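Local coordinates for uncharacterized protein (Mycobacterium tuberculosis, PDB 4Q6U) that is of unknown function but, with one GAF-like and two PAS-like domains in a row, probably acts as a sensor protein, at residues 240-251 with 326-334; 124-132 with 210-218. One frame throughout, in Å; residues are numbered along the deposited sequence.

Contact 1. Residues 240-251 with 326-334; sequences GVHRALVDLKTW and FAGLVALRL
Val246 and Val330 meet at about a right angle on one face of an antiparallel strand pair, CG2 to CG2 at 3.6 Å. The indole of Trp251 joins them. Its CH2 lies 3.8 Å from Val330 CG2, and Val246 CG2 sits over one ring face, offset toward the rim. The turn after the strand, where Asp247 OD1 accepts from Lys249 N in an Asx turn, leads the chain back to this tryptophan. Leu248 lays CD2 against Gly328 CA at 3.5 Å. On the other face, Leu245 CD2 and Leu329 CD1 touch at 4.2 Å, and Val241 CG1 rests on Ala331 CB at 3.9 Å. Arg243 starts on this face, bent at chi3 (-62°), and its end turns off to a salt bridge with Asp258. Six backbone bonds tie the strands. The straightest runs from Val330 N to Ala244 O at 2.8 Å, with an N-H...O angle of 176°. Beyond the pair, a water bridges Gly240 O and Leu334 N. The strands, first and last in chain order, are neighbours in a PAS-like sheet of order 2-1-5-4-3. Paired amides fix their register, mainly aliphatic contacts lie on both faces, and the charged end of Arg243 is held outside the pair.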
ATOM      1  N   GLY B 240      22.530   6.413 -12.413  1.00 45.66           N
ATOM      2  CA  GLY B 240      22.736   7.766 -12.890  1.00 43.87           C
ATOM      3  C   GLY B 240      21.484   8.617 -12.820  1.00 44.23           C
ATOM      4  O   GLY B 240      21.538   9.826 -13.033  1.00 48.54           O
ATOM      5  N   VAL B 241      20.346   7.988 -12.540  1.00 39.11           N
ATOM      6  CA  VAL B 241      19.091   8.717 -12.462  1.00 33.23           C
ATOM      7  C   VAL B 241      18.587   8.765 -11.028  1.00 38.44           C
ATOM      8  O   VAL B 241      18.517   7.744 -10.348  1.00 33.53           O
ATOM      9  CB  VAL B 241      18.012   8.096 -13.350  1.00 33.19           C
ATOM     10  CG1 VAL B 241      16.724   8.920 -13.269  1.00 34.52           C
ATOM     11  CG2 VAL B 241      18.504   7.976 -14.799  1.00 34.92           C
ATOM     12  N   HIS B 242      18.224   9.959 -10.579  1.00 34.41           N
ATOM     13  CA  HIS B 242      17.751  10.134  -9.211  1.00 26.71           C
ATOM     14  C   HIS B 242      16.344  10.725  -9.192  1.00 30.11           C
ATOM     15  O   HIS B 242      16.132  11.870  -9.601  1.00 32.04           O
ATOM     16  CB  HIS B 242      18.724  11.018  -8.442  1.00 30.81           C
ATOM     17  CG  HIS B 242      20.108  10.451  -8.350  1.00 36.16           C
ATOM     18  ND1 HIS B 242      20.601   9.879  -7.196  1.00 40.13           N
ATOM     19  CD2 HIS B 242      21.096  10.368  -9.268  1.00 44.51           C
ATOM     20  CE1 HIS B 242      21.839   9.471  -7.412  1.00 43.73           C
ATOM     21  NE2 HIS B 242      22.166   9.749  -8.659  1.00 41.04           N
ATOM     22  N   ARG B 243      15.385   9.926  -8.728  1.00 27.96           N
ATOM     23  CA  ARG B 243      13.981  10.336  -8.690  1.00 26.69           C
ATOM     24  C   ARG B 243      13.589  11.021  -7.390  1.00 27.30           C
ATOM     25  O   ARG B 243      14.088  10.673  -6.322  1.00 27.49           O
ATOM     26  CB  ARG B 243      13.087   9.127  -8.927  1.00 21.70           C
ATOM     27  CG  ARG B 243      13.236   8.550 -10.351  1.00 21.57           C
ATOM     28  CD  ARG B 243      12.474   7.197 -10.440  1.00 20.59           C
ATOM     29  NE  ARG B 243      13.023   6.217  -9.514  1.00 24.95           N
ATOM     30  CZ  ARG B 243      12.489   5.020  -9.298  1.00 24.15           C
ATOM     31  NH1 ARG B 243      11.394   4.658  -9.951  1.00 24.10           N
ATOM     32  NH2 ARG B 243      13.059   4.191  -8.436  1.00 27.97           N
ATOM     33  N   ALA B 244      12.679  11.987  -7.495  1.00 23.65           N
ATOM     34  CA  ALA B 244      12.251  12.778  -6.347  1.00 28.79           C
ATOM     35  C   ALA B 244      10.829  13.255  -6.548  1.00 30.70           C
ATOM     36  O   ALA B 244      10.357  13.342  -7.676  1.00 28.35           O
ATOM     37  CB  ALA B 244      13.175  13.971  -6.142  1.00 27.14           C
ATOM     38  N   LEU B 245      10.148  13.564  -5.450  1.00 23.28           N
ATOM     39  CA  LEU B 245       8.875  14.253  -5.543  1.00 23.89           C
ATOM     40  C   LEU B 245       9.117  15.723  -5.268  1.00 27.84           C
ATOM     41  O   LEU B 245       9.900  16.067  -4.382  1.00 31.06           O
ATOM     42  CB  LEU B 245       7.861  13.680  -4.566  1.00 26.88           C
ATOM     43  CG  LEU B 245       7.513  12.212  -4.827  1.00 26.19           C
ATOM     44  CD1 LEU B 245       6.685  11.671  -3.686  1.00 28.80           C
ATOM     45  CD2 LEU B 245       6.752  12.111  -6.142  1.00 23.81           C
ATOM     46  N   VAL B 246       8.462  16.586  -6.038  1.00 30.95           N
ATOM     47  CA  VAL B 246       8.634  18.024  -5.875  1.00 31.23           C
ATOM     48  C   VAL B 246       7.295  18.758  -5.888  1.00 38.79           C
ATOM     49  O   VAL B 246       6.304  18.250  -6.422  1.00 39.77           O
ATOM     50  CB  VAL B 246       9.536  18.619  -6.983  1.00 39.04           C
ATOM     51  CG1 VAL B 246      10.804  17.792  -7.142  1.00 39.82           C
ATOM     52  CG2 VAL B 246       8.780  18.719  -8.304  1.00 39.65           C
ATOM     53  N   ASP B 247       7.261  19.944  -5.279  1.00 37.00           N
ATOM     54  CA  ASP B 247       6.112  20.826  -5.426  1.00 42.50           C
ATOM     55  C   ASP B 247       6.213  21.478  -6.795  1.00 45.65           C
ATOM     56  O   ASP B 247       7.177  22.182  -7.094  1.00 53.52           O
ATOM     57  CB  ASP B 247       6.053  21.879  -4.307  1.00 38.49           C
ATOM     58  CG  ASP B 247       4.758  22.699  -4.325  1.00 45.07           C
ATOM     59  OD1 ASP B 247       4.258  23.020  -5.419  1.00 48.66           O
ATOM     60  OD2 ASP B 247       4.234  23.033  -3.240  1.00 49.57           O
ATOM     61  N   LEU B 248       5.212  21.225  -7.628  1.00 47.95           N
ATOM     62  CA  LEU B 248       5.197  21.713  -9.000  1.00 53.01           C
ATOM     63  C   LEU B 248       5.255  23.241  -9.106  1.00 62.02           C
ATOM     64  O   LEU B 248       5.982  23.790  -9.939  1.00 67.84           O
ATOM     65  CB  LEU B 248       3.951  21.178  -9.707  1.00 58.39           C
ATOM     66  CG  LEU B 248       4.047  19.678 -10.006  1.00 64.24           C
ATOM     67  CD1 LEU B 248       2.738  19.120 -10.557  1.00 66.20           C
ATOM     68  CD2 LEU B 248       5.194  19.428 -10.981  1.00 58.61           C
ATOM     69  N   LYS B 249       4.504  23.918  -8.242  1.00 59.28           N
ATOM     70  CA  LYS B 249       4.405  25.373  -8.265  1.00 55.48           C
ATOM     71  C   LYS B 249       5.715  26.063  -7.875  1.00 59.72           C
ATOM     72  O   LYS B 249       6.102  27.061  -8.475  1.00 61.60           O
ATOM     73  CB  LYS B 249       3.281  25.834  -7.329  1.00 49.76           C
ATOM     74  N   THR B 250       6.404  25.516  -6.878  1.00 61.66           N
ATOM     75  CA  THR B 250       7.534  26.213  -6.272  1.00 65.49           C
ATOM     76  C   THR B 250       8.890  25.544  -6.509  1.00 65.78           C
ATOM     77  O   THR B 250       9.928  26.126  -6.196  1.00 66.04           O
ATOM     78  CB  THR B 250       7.321  26.348  -4.755  1.00 61.83           C
ATOM     79  OG1 THR B 250       7.132  25.048  -4.184  1.00 55.81           O
ATOM     80  CG2 THR B 250       6.091  27.198  -4.465  1.00 63.63           C
ATOM     81  N   TRP B 251       8.862  24.331  -7.065  1.00 59.64           N
ATOM     82  CA  TRP B 251      10.036  23.458  -7.196  1.00 50.47           C
ATOM     83  C   TRP B 251      10.632  23.077  -5.831  1.00 47.71           C
ATOM     84  O   TRP B 251      11.810  22.738  -5.721  1.00 47.83           O
ATOM     85  CB  TRP B 251      11.118  24.092  -8.080  1.00 52.65           C
ATOM     86  CG  TRP B 251      12.016  23.051  -8.685  1.00 63.10           C
ATOM     87  CD1 TRP B 251      13.294  22.743  -8.309  1.00 65.04           C
ATOM     88  CD2 TRP B 251      11.682  22.147  -9.750  1.00 66.74           C
ATOM     89  NE1 TRP B 251      13.779  21.711  -9.082  1.00 67.67           N
ATOM     90  CE2 TRP B 251      12.811  21.330  -9.975  1.00 67.16           C
ATOM     91  CE3 TRP B 251      10.541  21.954 -10.537  1.00 65.14           C
ATOM     92  CZ2 TRP B 251      12.832  20.336 -10.958  1.00 70.58           C
ATOM     93  CZ3 TRP B 251      10.564  20.965 -11.516  1.00 68.56           C
ATOM     94  CH2 TRP B 251      11.701  20.168 -11.714  1.00 67.49           C
ATOM     95  N   PHE B 326      -1.870  17.620  -6.597  1.00 45.22           N
ATOM     96  CA  PHE B 326      -0.830  17.002  -7.405  1.00 46.56           C
ATOM     97  C   PHE B 326       0.574  17.336  -6.937  1.00 48.20           C
ATOM     98  O   PHE B 326       0.809  18.375  -6.319  1.00 45.94           O
ATOM     99  CB  PHE B 326      -0.991  17.417  -8.865  1.00 45.86           C
ATOM    100  CG  PHE B 326      -2.382  17.233  -9.390  1.00 54.92           C
ATOM    101  CD1 PHE B 326      -2.817  15.986  -9.815  1.00 58.75           C
ATOM    102  CD2 PHE B 326      -3.262  18.302  -9.447  1.00 63.43           C
ATOM    103  CE1 PHE B 326      -4.104  15.811 -10.299  1.00 61.02           C
ATOM    104  CE2 PHE B 326      -4.550  18.135  -9.930  1.00 66.71           C
ATOM    105  CZ  PHE B 326      -4.972  16.886 -10.357  1.00 63.21           C
ATOM    106  N   ALA B 327       1.503  16.431  -7.226  1.00 35.27           N
ATOM    107  CA  ALA B 327       2.915  16.674  -6.975  1.00 40.11           C
ATOM    108  C   ALA B 327       3.692  16.269  -8.207  1.00 34.84           C
ATOM    109  O   ALA B 327       3.155  15.589  -9.090  1.00 37.12           O
ATOM    110  CB  ALA B 327       3.398  15.901  -5.753  1.00 41.08           C
ATOM    111  N   GLY B 328       4.951  16.687  -8.285  1.00 34.40           N
ATOM    112  CA  GLY B 328       5.774  16.325  -9.429  1.00 37.50           C
ATOM    113  C   GLY B 328       6.673  15.138  -9.141  1.00 35.29           C
ATOM    114  O   GLY B 328       7.371  15.107  -8.130  1.00 38.01           O
ATOM    115  N   LEU B 329       6.632  14.138 -10.012  1.00 29.88           N
ATOM    116  CA  LEU B 329       7.638  13.095  -9.976  1.00 28.83           C
ATOM    117  C   LEU B 329       8.729  13.508 -10.944  1.00 38.54           C
ATOM    118  O   LEU B 329       8.499  13.587 -12.151  1.00 34.27           O
ATOM    119  CB  LEU B 329       7.070  11.732 -10.364  1.00 27.93           C
ATOM    120  CG  LEU B 329       8.156  10.688 -10.623  1.00 34.78           C
ATOM    121  CD1 LEU B 329       8.897  10.381  -9.335  1.00 32.97           C
ATOM    122  CD2 LEU B 329       7.591   9.426 -11.251  1.00 40.11           C
ATOM    123  N   VAL B 330       9.909  13.784 -10.413  1.00 29.02           N
ATOM    124  CA  VAL B 330      11.000  14.259 -11.238  1.00 34.14           C
ATOM    125  C   VAL B 330      12.121  13.234 -11.305  1.00 34.65           C
ATOM    126  O   VAL B 330      12.518  12.691 -10.281  1.00 36.48           O
ATOM    127  CB  VAL B 330      11.556  15.599 -10.694  1.00 38.20           C
ATOM    128  CG1 VAL B 330      12.770  16.000 -11.463  1.00 49.91           C
ATOM    129  CG2 VAL B 330      10.492  16.684 -10.781  1.00 36.33           C
ATOM    130  N   ALA B 331      12.613  12.963 -12.512  1.00 34.71           N
ATOM    131  CA  ALA B 331      13.777  12.101 -12.699  1.00 31.84           C
ATOM    132  C   ALA B 331      14.984  12.943 -13.098  1.00 36.35           C
ATOM    133  O   ALA B 331      14.978  13.586 -14.137  1.00 36.36           O
ATOM    134  CB  ALA B 331      13.499  11.036 -13.747  1.00 31.91           C
ATOM    135  N   LEU B 332      16.017  12.926 -12.268  1.00 34.17           N
ATOM    136  CA  LEU B 332      17.182  13.781 -12.476  1.00 36.52           C
ATOM    137  C   LEU B 332      18.411  13.024 -12.916  1.00 34.15           C
ATOM    138  O   LEU B 332      18.801  12.047 -12.288  1.00 39.52           O
ATOM    139  CB  LEU B 332      17.522  14.520 -11.193  1.00 32.56           C
ATOM    140  CG  LEU B 332      16.377  15.286 -10.560  1.00 35.94           C
ATOM    141  CD1 LEU B 332      16.776  15.645  -9.153  1.00 43.68           C
ATOM    142  CD2 LEU B 332      16.184  16.525 -11.372  1.00 45.56           C
ATOM    143  N   ARG B 333      19.060  13.523 -13.958  1.00 36.43           N
ATOM    144  CA  ARG B 333      20.323  12.959 -14.389  1.00 43.55           C
ATOM    145  C   ARG B 333      21.170  13.998 -15.128  1.00 43.89           C
ATOM    146  O   ARG B 333      20.679  15.053 -15.524  1.00 46.48           O
ATOM    147  CB  ARG B 333      20.086  11.734 -15.285  1.00 39.79           C
ATOM    148  CG  ARG B 333      19.437  12.045 -16.637  1.00 48.44           C
ATOM    149  CD  ARG B 333      19.474  10.825 -17.587  1.00 47.25           C
ATOM    150  NE  ARG B 333      18.662  11.006 -18.797  1.00 43.42           N
ATOM    151  CZ  ARG B 333      18.966  11.835 -19.790  1.00 51.20           C
ATOM    152  NH1 ARG B 333      20.065  12.579 -19.728  1.00 52.17           N
ATOM    153  NH2 ARG B 333      18.171  11.930 -20.849  1.00 52.42           N
ATOM    154  N   LEU B 334      22.447  13.696 -15.310  1.00 46.72           N
ATOM    155  CA  LEU B 334      23.318  14.550 -16.109  1.00 46.69           C
ATOM    156  C   LEU B 334      22.866  14.572 -17.573  1.00 56.26           C
ATOM    157  O   LEU B 334      22.496  13.535 -18.124  1.00 58.07           O
ATOM    158  CB  LEU B 334      24.763  14.066 -15.999  1.00 49.31           C
ATOM    159  CG  LEU B 334      25.333  14.156 -14.581  1.00 53.15           C
ATOM    160  CD1 LEU B 334      26.750  13.610 -14.522  1.00 57.98           C
ATOM    161  CD2 LEU B 334      25.296  15.598 -14.108  1.00 53.33           C
TER
HETATM  162  O   HOH W   1      23.513  11.278 -14.145  1.00 51.76           O

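Contact 2. Residues 124-132 with 210-218; sequences PESLTNSGK and RAMNWRAET
Asn213 turns its amide toward the helix with CG between the backbone N and the carbonyl carbon (chi1 68°), while Arg215 bends at chi2 (75°) and chi3 (60°) to bring its guanidinium round to the helix end. Asn213 ND2 gives a nearly straight bond to Ser126 O, 3.0 Å long. The acceptor lies in the amide plane, and the donor meets a lone pair of the carbonyl. Asn213 OD1 accepts from Asn129 ND2 at 3.0 Å, with the donor above the carbonyl plane. The two amide planes are well inclined. Asn129 ND2 also bonds to Ile107 O. Arg215 presents a guanidinium edge: NH2 reaches Thr128 O at 2.8 Å and NE reaches Asn129 O at 2.7 Å. Thr128 O also accepts from Gly131 N, part of the Schellman motif that ends the helix. A water joins Asn129 OD1 to Arg215 N. The short helix 124-129 thus packs on strand 206-215, the central strand of the middle, PAS-like domain's sheet, almost wholly through polar groups. Both ends of the Asn213 amide are engaged, ND2 by a backbone carbonyl and OD1 by a side chain. The positive guanidinium meets the carbonyl-rich C-terminal end of the helix, which would probably favour its charge.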
ATOM      1  N   PRO B 124      17.686  19.256  17.904  1.00 38.77           N
ATOM      2  CA  PRO B 124      18.502  18.098  18.293  1.00 38.26           C
ATOM      3  C   PRO B 124      17.644  16.912  18.736  1.00 36.34           C
ATOM      4  O   PRO B 124      17.920  15.761  18.383  1.00 39.55           O
ATOM      5  CB  PRO B 124      19.333  18.641  19.463  1.00 40.82           C
ATOM      6  CG  PRO B 124      19.509  20.090  19.123  1.00 48.13           C
ATOM      7  CD  PRO B 124      18.226  20.517  18.453  1.00 46.08           C
ATOM      8  N   GLU B 125      16.596  17.205  19.496  1.00 36.62           N
ATOM      9  CA  GLU B 125      15.682  16.178  19.973  1.00 36.00           C
ATOM     10  C   GLU B 125      14.946  15.488  18.816  1.00 33.64           C
ATOM     11  O   GLU B 125      14.886  14.252  18.759  1.00 35.61           O
ATOM     12  CB  GLU B 125      14.687  16.786  20.967  1.00 39.13           C
ATOM     13  CG  GLU B 125      15.303  17.208  22.315  1.00 44.25           C
ATOM     14  CD  GLU B 125      16.079  18.517  22.247  1.00 52.93           C
ATOM     15  OE1 GLU B 125      15.928  19.269  21.255  1.00 43.54           O
ATOM     16  OE2 GLU B 125      16.846  18.791  23.195  1.00 53.19           O
ATOM     17  N   SER B 126      14.395  16.265  17.887  1.00 32.55           N
ATOM     18  CA  SER B 126      13.629  15.657  16.793  1.00 36.66           C
ATOM     19  C   SER B 126      14.544  14.848  15.866  1.00 38.33           C
ATOM     20  O   SER B 126      14.149  13.808  15.320  1.00 34.43           O
ATOM     21  CB  SER B 126      12.865  16.725  16.004  1.00 30.47           C
ATOM     22  OG  SER B 126      13.689  17.405  15.057  1.00 34.95           O
ATOM     23  N   LEU B 127      15.779  15.313  15.725  1.00 34.48           N
ATOM     24  CA  LEU B 127      16.770  14.636  14.899  1.00 38.60           C
ATOM     25  C   LEU B 127      17.243  13.343  15.551  1.00 36.14           C
ATOM     26  O   LEU B 127      17.350  12.309  14.890  1.00 42.93           O
ATOM     27  CB  LEU B 127      17.960  15.564  14.633  1.00 33.77           C
ATOM     28  CG  LEU B 127      17.670  16.690  13.644  1.00 32.04           C
ATOM     29  CD1 LEU B 127      18.856  17.628  13.574  1.00 42.58           C
ATOM     30  CD2 LEU B 127      17.345  16.138  12.268  1.00 28.91           C
ATOM     31  N   THR B 128      17.512  13.402  16.851  1.00 35.11           N
ATOM     32  CA  THR B 128      17.922  12.218  17.598  1.00 33.89           C
ATOM     33  C   THR B 128      16.840  11.144  17.576  1.00 45.35           C
ATOM     34  O   THR B 128      17.128   9.976  17.306  1.00 42.89           O
ATOM     35  CB  THR B 128      18.254  12.557  19.054  1.00 43.17           C
ATOM     36  OG1 THR B 128      19.436  13.359  19.083  1.00 42.56           O
ATOM     37  CG2 THR B 128      18.491  11.284  19.859  1.00 51.42           C
ATOM     38  N   ASN B 129      15.602  11.548  17.860  1.00 35.88           N
ATOM     39  CA  ASN B 129      14.466  10.635  17.818  1.00 38.55           C
ATOM     40  C   ASN B 129      14.369   9.929  16.463  1.00 32.84           C
ATOM     41  O   ASN B 129      14.108   8.728  16.397  1.00 35.79           O
ATOM     42  CB  ASN B 129      13.164  11.383  18.134  1.00 32.41           C
ATOM     43  CG  ASN B 129      13.065  11.785  19.610  1.00 47.51           C
ATOM     44  OD1 ASN B 129      13.838  11.313  20.437  1.00 45.98           O
ATOM     45  ND2 ASN B 129      12.109  12.645  19.937  1.00 33.89           N
ATOM     46  N   SER B 130      14.609  10.668  15.386  1.00 32.39           N
ATOM     47  CA  SER B 130      14.495  10.076  14.059  1.00 36.38           C
ATOM     48  C   SER B 130      15.789   9.347  13.683  1.00 38.05           C
ATOM     49  O   SER B 130      15.956   8.906  12.555  1.00 36.88           O
ATOM     50  CB  SER B 130      14.129  11.140  13.016  1.00 37.48           C
ATOM     51  OG  SER B 130      15.152  12.098  12.864  1.00 45.87           O
ATOM     52  N   GLY B 131      16.689   9.206  14.648  1.00 42.60           N
ATOM     53  CA  GLY B 131      17.848   8.348  14.497  1.00 44.68           C
ATOM     54  C   GLY B 131      19.034   8.960  13.784  1.00 48.94           C
ATOM     55  O   GLY B 131      19.968   8.252  13.406  1.00 51.26           O
ATOM     56  N   LYS B 132      19.014  10.275  13.605  1.00 46.06           N
ATOM     57  CA  LYS B 132      20.126  10.948  12.943  1.00 47.48           C
ATOM     58  C   LYS B 132      21.173  11.408  13.961  1.00 50.75           C
ATOM     59  O   LYS B 132      20.895  11.492  15.161  1.00 50.17           O
ATOM     60  CB  LYS B 132      19.600  12.114  12.112  1.00 47.41           C
ATOM     61  CG  LYS B 132      18.525  11.665  11.132  1.00 43.13           C
ATOM     62  CD  LYS B 132      18.122  12.762  10.181  1.00 51.26           C
ATOM     63  CE  LYS B 132      17.773  12.189   8.805  1.00 52.57           C
ATOM     64  NZ  LYS B 132      16.313  12.100   8.597  1.00 59.02           N
ATOM     65  N   ARG B 210       3.231  22.224  12.397  1.00 37.61           N
ATOM     66  CA  ARG B 210       4.014  22.047  13.614  1.00 38.41           C
ATOM     67  C   ARG B 210       3.849  20.625  14.122  1.00 35.90           C
ATOM     68  O   ARG B 210       2.753  20.073  14.077  1.00 39.80           O
ATOM     69  CB  ARG B 210       3.591  23.061  14.682  1.00 43.05           C
ATOM     70  CG  ARG B 210       3.893  24.498  14.284  1.00 37.05           C
ATOM     71  CD  ARG B 210       3.604  25.508  15.364  1.00 39.97           C
ATOM     72  NE  ARG B 210       4.025  26.836  14.913  1.00 44.76           N
ATOM     73  CZ  ARG B 210       5.232  27.346  15.128  1.00 41.95           C
ATOM     74  NH1 ARG B 210       6.136  26.649  15.810  1.00 40.83           N
ATOM     75  NH2 ARG B 210       5.538  28.549  14.659  1.00 43.74           N
ATOM     76  N   ALA B 211       4.934  20.037  14.615  1.00 33.02           N
ATOM     77  CA  ALA B 211       4.939  18.618  14.938  1.00 33.96           C
ATOM     78  C   ALA B 211       5.728  18.278  16.200  1.00 32.24           C
ATOM     79  O   ALA B 211       6.510  19.080  16.701  1.00 36.26           O
ATOM     80  CB  ALA B 211       5.495  17.824  13.746  1.00 30.84           C
HETATM   81  N   MSE B 212       5.500  17.081  16.719  1.00 29.90           N
HETATM   82  CA  MSE B 212       6.389  16.497  17.707  1.00 37.65           C
HETATM   83  C   MSE B 212       6.628  15.051  17.338  1.00 36.95           C
HETATM   84  O   MSE B 212       5.678  14.348  16.990  1.00 32.63           O
HETATM   85  CB  MSE B 212       5.801  16.581  19.120  1.00 32.32           C
HETATM   86  CG  MSE B 212       5.575  17.973  19.614  1.00 34.20           C
HETATM   87 SE   MSE B 212       4.847  17.882  21.417  1.00 48.81          SE
HETATM   88  CE  MSE B 212       3.016  17.323  20.993  1.00 45.89           C
ATOM     89  N   ASN B 213       7.875  14.594  17.391  1.00 28.18           N
ATOM     90  CA  ASN B 213       8.084  13.153  17.328  1.00 27.60           C
ATOM     91  C   ASN B 213       8.594  12.591  18.651  1.00 31.81           C
ATOM     92  O   ASN B 213       8.824  13.332  19.620  1.00 33.76           O
ATOM     93  CB  ASN B 213       9.025  12.777  16.161  1.00 32.23           C
ATOM     94  CG  ASN B 213      10.462  13.244  16.362  1.00 34.62           C
ATOM     95  OD1 ASN B 213      10.867  13.647  17.454  1.00 34.11           O
ATOM     96  ND2 ASN B 213      11.251  13.166  15.292  1.00 25.48           N
ATOM     97  N   TRP B 214       8.726  11.271  18.690  1.00 29.99           N
ATOM     98  CA  TRP B 214       9.331  10.564  19.805  1.00 32.32           C
ATOM     99  C   TRP B 214       9.744   9.184  19.299  1.00 37.27           C
ATOM    100  O   TRP B 214       9.163   8.675  18.335  1.00 33.10           O
ATOM    101  CB  TRP B 214       8.366  10.449  20.995  1.00 36.07           C
ATOM    102  CG  TRP B 214       7.130   9.633  20.724  1.00 32.26           C
ATOM    103  CD1 TRP B 214       6.952   8.298  20.974  1.00 37.34           C
ATOM    104  CD2 TRP B 214       5.896  10.104  20.175  1.00 33.85           C
ATOM    105  NE1 TRP B 214       5.683   7.909  20.607  1.00 34.74           N
ATOM    106  CE2 TRP B 214       5.015   8.998  20.110  1.00 34.33           C
ATOM    107  CE3 TRP B 214       5.449  11.350  19.726  1.00 31.57           C
ATOM    108  CZ2 TRP B 214       3.716   9.105  19.620  1.00 32.98           C
ATOM    109  CZ3 TRP B 214       4.154  11.455  19.232  1.00 36.97           C
ATOM    110  CH2 TRP B 214       3.304  10.337  19.183  1.00 37.64           C
ATOM    111  N   ARG B 215      10.759   8.593  19.920  1.00 37.59           N
ATOM    112  CA  ARG B 215      11.182   7.251  19.546  1.00 38.60           C
ATOM    113  C   ARG B 215      10.158   6.257  20.095  1.00 37.53           C
ATOM    114  O   ARG B 215       9.852   6.280  21.289  1.00 38.99           O
ATOM    115  CB  ARG B 215      12.588   6.948  20.078  1.00 41.82           C
ATOM    116  CG  ARG B 215      13.140   5.582  19.665  1.00 36.16           C
ATOM    117  CD  ARG B 215      13.582   5.584  18.199  1.00 30.78           C
ATOM    118  NE  ARG B 215      14.636   6.573  17.976  1.00 36.17           N
ATOM    119  CZ  ARG B 215      15.933   6.300  18.064  1.00 42.50           C
ATOM    120  NH1 ARG B 215      16.327   5.070  18.363  1.00 48.71           N
ATOM    121  NH2 ARG B 215      16.835   7.248  17.853  1.00 38.73           N
ATOM    122  N   ALA B 216       9.601   5.420  19.223  1.00 45.29           N
ATOM    123  CA  ALA B 216       8.582   4.450  19.635  1.00 43.10           C
ATOM    124  C   ALA B 216       9.221   3.124  20.029  1.00 52.00           C
ATOM    125  O   ALA B 216      10.430   2.940  19.891  1.00 51.97           O
ATOM    126  CB  ALA B 216       7.560   4.247  18.525  1.00 41.12           C
ATOM    127  N   GLU B 217       8.415   2.208  20.558  1.00 58.32           N
ATOM    128  CA  GLU B 217       8.935   0.912  20.954  1.00 55.17           C
ATOM    129  C   GLU B 217       9.213   0.098  19.702  1.00 53.25           C
ATOM    130  O   GLU B 217       8.642   0.366  18.642  1.00 48.84           O
ATOM    131  CB  GLU B 217       7.954   0.188  21.876  1.00 62.22           C
ATOM    132  N   THR B 218      10.098  -0.886  19.806  1.00 71.92           N
ATOM    133  CA  THR B 218      10.361  -1.762  18.670  1.00 82.79           C
ATOM    134  C   THR B 218       9.272  -2.823  18.570  1.00 87.50           C
ATOM    135  O   THR B 218       9.049  -3.581  19.511  1.00 85.10           O
ATOM    136  CB  THR B 218      11.730  -2.446  18.774  1.00 87.69           C
ATOM    137  OG1 THR B 218      12.739  -1.462  19.022  1.00 89.87           O
ATOM    138  CG2 THR B 218      12.049  -3.179  17.480  1.00 86.28           C
TER
HETATM  139  O   HOH W   2      11.949   9.889  22.307  1.00 33.16           O

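Overall arrangement
Contacts 1 and 2 lie in two successive PAS-like domains of one chain, the C-terminal and the middle one. Along the chain, contact 2 is complete before the first segment of contact 1 begins. Their centres are 27 Å apart and their nearest atoms about 15 Å, so they do not touch. Strands 206-215 and 325-333 hold the same middle place in five-stranded sheets of order 2-1-5-4-3. Contact 1 pairs such a strand with its neighbour in the sheet; contact 2 sets a helix against one. Helix 157-165, which lies in sequence between the two segments of contact 2, reaches contact 1 through Leu161 on Leu245. Contact 1 also meets the second subunit, where Leu236 of that subunit packs on Leu329.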